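Local structure of uncharacterized protein (Bordetella bronchiseptica, 4XG0) at residues Asp112-Gly117 against Arg159-Thr164; Ile135-Pro140 against Arg201-Ala206. The protein probably acts as a kinase of the DUF1537 family in acid-sugar catabolism, with a sugar-binding N-terminal domain and a nucleotide-binding C-terminal domain. All coordinates share one frame; numbering follows the deposited sequence.

Contact 1: Asp112-Gly117 against Arg159-Thr164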
loop_
_atom_site.group_PDB
_atom_site.type_symbol
_atom_site.label_atom_id
_atom_site.label_comp_id
_atom_site.label_asym_id
_atom_site.label_seq_id
_atom_site.Cartn_x
_atom_site.Cartn_y
_atom_site.Cartn_z
ATOM N N ASP A 112 19.368 7.537 3.197
ATOM C CA ASP A 112 19.175 8.977 3.319
ATOM C C ASP A 112 18.539 9.482 2.027
ATOM O O ASP A 112 18.983 9.123 0.911
ATOM C CB ASP A 112 20.559 9.645 3.533
ATOM C CG ASP A 112 20.494 11.168 3.791
ATOM O OD1 ASP A 112 19.622 11.659 4.556
ATOM O OD2 ASP A 112 21.410 11.875 3.256
ATOM N N SER A 113 17.542 10.340 2.180
ATOM C CA SER A 113 16.966 11.044 1.034
ATOM C C SER A 113 18.005 11.877 0.335
ATOM O O SER A 113 17.872 12.112 -0.861
ATOM C CB SER A 113 15.798 11.953 1.421
ATOM O OG SER A 113 16.191 12.958 2.319
ATOM N N THR A 114 18.995 12.365 1.089
ATOM C CA THR A 114 20.028 13.195 0.490
ATOM C C THR A 114 21.337 12.470 0.189
ATOM O O THR A 114 22.381 13.118 0.032
ATOM C CB THR A 114 20.270 14.493 1.302
ATOM O OG1 THR A 114 20.394 14.203 2.700
ATOM C CG2 THR A 114 19.133 15.488 1.067
ATOM N N LEU A 115 21.278 11.144 0.051
ATOM C CA LEU A 115 22.384 10.345 -0.512
ATOM C C LEU A 115 23.637 10.181 0.348
ATOM O O LEU A 115 24.620 9.666 -0.158
ATOM C CB LEU A 115 22.857 10.934 -1.855
ATOM C CG LEU A 115 21.761 11.361 -2.814
ATOM C CD1 LEU A 115 22.369 11.882 -4.116
ATOM C CD2 LEU A 115 20.783 10.219 -3.113
ATOM N N ARG A 116 23.618 10.625 1.606
ATOM C CA ARG A 116 24.802 10.530 2.437
ATOM C C ARG A 116 25.031 9.071 2.763
ATOM O O ARG A 116 24.092 8.346 3.122
ATOM C CB ARG A 116 24.684 11.358 3.714
ATOM C CG ARG A 116 24.653 12.855 3.475
ATOM C CD ARG A 116 24.236 13.622 4.715
ATOM N NE ARG A 116 22.850 13.352 5.088
ATOM C CZ ARG A 116 22.263 13.775 6.211
ATOM N NH1 ARG A 116 22.948 14.490 7.098
ATOM N NH2 ARG A 116 20.987 13.480 6.456
ATOM N N GLY A 117 26.272 8.636 2.601
ATOM C CA GLY A 117 26.666 7.272 2.867
ATOM C C GLY A 117 27.525 6.686 1.760
ATOM O O GLY A 117 27.833 7.365 0.782
ATOM N N ARG A 159 16.899 23.109 -5.715
ATOM C CA ARG A 159 18.339 22.955 -6.064
ATOM C C ARG A 159 18.821 21.501 -5.964
ATOM O O ARG A 159 18.375 20.757 -5.113
ATOM C CB ARG A 159 19.237 23.783 -5.142
ATOM C CG ARG A 159 18.701 25.135 -4.743
ATOM C CD ARG A 159 19.764 25.936 -3.994
ATOM N NE ARG A 159 20.039 25.393 -2.663
ATOM C CZ ARG A 159 19.676 25.961 -1.512
ATOM N NH1 ARG A 159 19.972 25.377 -0.353
ATOM N NH2 ARG A 159 19.020 27.116 -1.500
ATOM N N PRO A 160 19.761 21.093 -6.824
ATOM C CA PRO A 160 20.444 19.800 -6.654
ATOM C C PRO A 160 21.111 19.705 -5.295
ATOM O O PRO A 160 21.586 20.730 -4.820
ATOM C CB PRO A 160 21.543 19.866 -7.733
ATOM C CG PRO A 160 20.947 20.710 -8.792
ATOM C CD PRO A 160 20.178 21.780 -8.053
ATOM N N VAL A 161 21.190 18.515 -4.705
ATOM C CA VAL A 161 21.628 18.385 -3.332
ATOM C C VAL A 161 23.066 18.926 -3.186
ATOM O O VAL A 161 23.372 19.545 -2.179
ATOM C CB VAL A 161 21.504 16.941 -2.841
ATOM C CG1 VAL A 161 22.379 16.008 -3.686
ATOM C CG2 VAL A 161 21.840 16.843 -1.371
ATOM N N THR A 162 23.913 18.744 -4.210
ATOM C CA THR A 162 25.289 19.259 -4.177
ATOM C C THR A 162 25.391 20.794 -4.107
ATOM O O THR A 162 26.486 21.320 -3.941
ATOM C CB THR A 162 26.161 18.759 -5.399
ATOM O OG1 THR A 162 25.425 18.878 -6.622
ATOM C CG2 THR A 162 26.589 17.312 -5.207
ATOM N N GLU A 163 24.274 21.513 -4.244
ATOM C CA GLU A 163 24.266 22.967 -4.013
ATOM C C GLU A 163 23.826 23.348 -2.586
ATOM O O GLU A 163 23.675 24.528 -2.273
ATOM C CB GLU A 163 23.363 23.687 -5.017
ATOM C CG GLU A 163 23.880 23.672 -6.452
ATOM C CD GLU A 163 22.936 24.367 -7.409
ATOM O OE1 GLU A 163 22.086 25.149 -6.938
ATOM O OE2 GLU A 163 23.038 24.130 -8.636
ATOM N N THR A 164 23.627 22.354 -1.732
ATOM C CA THR A 164 23.114 22.596 -0.389
ATOM C C THR A 164 24.127 22.179 0.669
ATOM O O THR A 164 25.192 21.647 0.359
ATOM C CB THR A 164 21.825 21.801 -0.127
ATOM O OG1 THR A 164 22.145 20.416 0.028
ATOM C CG2 THR A 164 20.848 21.974 -1.272
#
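Thr-114 and Leu-115, which meet Val-161 across this contact, sit in a turn tied by two flat groups, the carboxylate of Asp-112 and the guanidinium of Arg-116. The guanidinium takes Asp-112 at its edge, in its own plane, and grips it side-on: Arg-116 NE reaches Asp-112 OD2 at 2.8 Å and Arg-116 NH2 reaches OD1 of the same residue at 3.0 Å. Both bonds are nearly straight, yet both arrive from above the carboxylate plane, so the two planes are not shared. Asp-112 OD2 also accepts from Arg-116 N through its anti lone pair, and from Thr-114 OG1 on the syn side at 2.6 Å, 34° out of plane. With NH2 on OD1 and three donors on OD2, the rotation of the carboxylate is well fixed, while the remaining guanidinium nitrogen, NH1, forms a salt bridge to Asp-169.

The turn, type I from Asp-112 to Leu-115, belongs to the loop between strand 106-110 and helix 119-130 of the sugar-binding domain. A bound citrate, probably from the crystallisation liquor, hydrogen-bonds Ser-113 OG and Asp-112 OD1, consistent with a pocket for acidic ligands.

Between the two segments the contact is purely apolar. Val-161, with CG2 anti to its backbone nitrogen (chi1 61° for CG1), spreads its two methyls over two residues: CG2 lies 3.9 Å from Thr-114 CG2, and CG1 lies 4.1 Å from Leu-115 CD1. The side chains meet at a slant. Thr-114 turns OG1 inward to the carboxylate, leaving the methyl for the valine. Strand 153-156 adds Val-156 beside Thr-114 and Leu-154 beside Leu-115. On the valine's own side, Val-161 O is doubly held: Thr-164 OG1 meets it at 2.7 Å on a lone pair in the carbonyl plane, and Thr-164 N at 2.9 Å.

Contact 2: Ile135-Pro140 against Arg201-Ala206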
loop_
_atom_site.group_PDB
_atom_site.type_symbol
_atom_site.label_atom_id
_atom_site.label_comp_id
_atom_site.label_asym_id
_atom_site.label_seq_id
_atom_site.Cartn_x
_atom_site.Cartn_y
_atom_site.Cartn_z
ATOM N N ILE A 135 16.751 -6.528 -9.098
ATOM C CA ILE A 135 16.836 -5.182 -9.685
ATOM C C ILE A 135 16.817 -4.205 -8.523
ATOM O O ILE A 135 15.918 -4.263 -7.665
ATOM C CB ILE A 135 15.645 -4.875 -10.620
ATOM C CG1 ILE A 135 15.569 -5.897 -11.754
ATOM C CG2 ILE A 135 15.726 -3.440 -11.151
ATOM C CD1 ILE A 135 14.390 -5.707 -12.673
ATOM N N ALA A 136 17.793 -3.305 -8.462
ATOM C CA ALA A 136 17.760 -2.262 -7.436
ATOM C C ALA A 136 17.036 -1.112 -8.083
ATOM O O ALA A 136 17.505 -0.584 -9.096
ATOM C CB ALA A 136 19.179 -1.840 -7.017
ATOM N N VAL A 137 15.903 -0.734 -7.500
ATOM C CA VAL A 137 15.050 0.316 -8.029
ATOM C C VAL A 137 15.202 1.503 -7.106
ATOM O O VAL A 137 14.646 1.541 -6.003
ATOM C CB VAL A 137 13.599 -0.147 -8.112
ATOM C CG1 VAL A 137 12.744 0.944 -8.794
ATOM C CG2 VAL A 137 13.525 -1.502 -8.850
ATOM N N VAL A 138 15.962 2.478 -7.565
ATOM C CA VAL A 138 16.493 3.497 -6.682
ATOM C C VAL A 138 15.728 4.798 -6.839
ATOM O O VAL A 138 15.689 5.410 -7.930
ATOM C CB VAL A 138 17.970 3.752 -6.990
ATOM C CG1 VAL A 138 18.522 4.761 -6.043
ATOM C CG2 VAL A 138 18.763 2.461 -6.871
ATOM N N CYS A 139 15.121 5.236 -5.747
ATOM C CA CYS A 139 14.414 6.512 -5.747
ATOM C C CYS A 139 14.322 7.079 -4.315
ATOM O O CYS A 139 13.381 6.793 -3.565
ATOM C CB CYS A 139 13.017 6.333 -6.309
ATOM S SG CYS A 139 12.023 7.857 -6.220
ATOM N N PRO A 140 15.272 7.934 -3.949
ATOM C CA PRO A 140 15.297 8.373 -2.548
ATOM C C PRO A 140 14.383 9.580 -2.263
ATOM O O PRO A 140 14.494 10.240 -1.217
ATOM C CB PRO A 140 16.776 8.724 -2.320
ATOM C CG PRO A 140 17.511 8.023 -3.408
ATOM C CD PRO A 140 16.582 8.128 -4.576
ATOM N N ARG A 201 7.224 -2.668 -16.737
ATOM C CA ARG A 201 7.908 -3.202 -17.907
ATOM C C ARG A 201 9.222 -2.467 -18.144
ATOM O O ARG A 201 10.257 -3.091 -18.368
ATOM C CB ARG A 201 7.015 -3.091 -19.146
ATOM C CG ARG A 201 6.201 -4.348 -19.452
ATOM C CD ARG A 201 5.022 -4.060 -20.389
ATOM N NE ARG A 201 3.853 -4.875 -20.046
ATOM C CZ ARG A 201 2.606 -4.414 -19.908
ATOM N NH1 ARG A 201 1.624 -5.249 -19.586
ATOM N NH2 ARG A 201 2.325 -3.127 -20.092
ATOM N N ARG A 202 9.184 -1.138 -18.099
ATOM C CA ARG A 202 10.376 -0.347 -18.384
ATOM C C ARG A 202 11.471 -0.498 -17.312
ATOM O O ARG A 202 12.663 -0.396 -17.620
ATOM C CB ARG A 202 10.007 1.129 -18.581
ATOM C CG ARG A 202 9.023 1.355 -19.723
ATOM C CD ARG A 202 9.052 2.786 -20.215
ATOM N NE ARG A 202 8.506 3.748 -19.257
ATOM C CZ ARG A 202 9.128 4.846 -18.841
ATOM N NH1 ARG A 202 8.531 5.655 -17.985
ATOM N NH2 ARG A 202 10.347 5.151 -19.265
ATOM N N ILE A 203 11.083 -0.724 -16.055
ATOM C CA ILE A 203 12.083 -0.916 -15.015
ATOM C C ILE A 203 12.797 -2.258 -15.232
ATOM O O ILE A 203 14.008 -2.384 -15.029
ATOM C CB ILE A 203 11.454 -0.869 -13.618
ATOM C CG1 ILE A 203 11.045 0.560 -13.268
ATOM C CG2 ILE A 203 12.416 -1.419 -12.575
ATOM C CD1 ILE A 203 10.097 0.643 -12.040
ATOM N N ALA A 204 12.043 -3.269 -15.634
ATOM C CA ALA A 204 12.630 -4.579 -15.884
ATOM C C ALA A 204 13.635 -4.490 -17.036
ATOM O O ALA A 204 14.714 -5.077 -16.982
ATOM C CB ALA A 204 11.543 -5.597 -16.221
ATOM N N ALA A 205 13.271 -3.743 -18.072
ATOM C CA ALA A 205 14.147 -3.563 -19.223
ATOM C C ALA A 205 15.460 -2.872 -18.845
ATOM O O ALA A 205 16.491 -3.077 -19.502
ATOM C CB ALA A 205 13.427 -2.777 -20.312
ATOM N N ALA A 206 15.418 -2.068 -17.785
ATOM C CA ALA A 206 16.566 -1.263 -17.360
ATOM C C ALA A 206 17.382 -1.948 -16.265
ATOM O O ALA A 206 18.183 -1.314 -15.589
ATOM C CB ALA A 206 16.093 0.111 -16.879
#
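Ile-135 and Val-137 of strand 135-139 pack against Ile-203 and Ala-204 of helix 196-205, a helix lying on the parallel sheet of the N-terminal alpha/beta domain. The helix links strand 186-188 to the adjacent, parallel strand 209-212 in a beta-alpha-beta crossover, and strand 209-212 is in turn the immediate neighbour of strand 135-139. The axes of the short segments approach to 9.8 Å and make an angle of 119°, so the helix runs askew over the strand.

The apolar contact between side chains is made by methyls of beta-branched residues. Ile-203, directed at the strand, holds CG2 anti to its backbone nitrogen (chi1 -72° for CG1), and this methyl meets both strand residues: Val-137 CG2 is 3.9 Å from Ile-203 CG2, and Ile-135 CG2 is 4.1 Å from the same atom. At the tip of the isoleucine, Ile-203 CD1 lies 4.2 Å from Val-137 CG1, the two side chains crossing at about a right angle. Leu-223 of helix 217-230 touches both Val-137 and Ile-203, and Leu-188 and Leu-230 also touch Ile-203. Ala-136, between the two contacting strand residues, turns to the other face and meets Ile-123 of helix 119-130.

Polar interactions lie outside the interface. Arg-202 NH1 forms a salt bridge to Glu-194 and a hydrogen bond to Ala-189 O, tying the helix to the loop before it.

Side chain against helix backbone is the third kind. With its chain extended at chi2 (177°), Ile-135 carries CD1 to 3.8 Å from Ala-204 CA and to 4.1 Å from Ile-203 O.

In the fold
From the N terminus, the chain leaves strand 106-110 through 112-117, runs down helix 119-130 and enters strand 135-139. It then threads the antiparallel strands 147-150, 153-156 and 159-160. With the last of these, segment 159-164 comes back to the earlier turn, closing contact 1. Only after strand 186-188 does helix 196-205 return to strand 135-139 and close contact 2. The two loops therefore cross. Contact 1 joins the small antiparallel sheet to a loop of the large parallel one; contact 2 joins that parallel sheet to a covering helix. Their centres are 21 Å apart, but they meet where Ser-113 CB packs 3.4 Å from Pro-140 O.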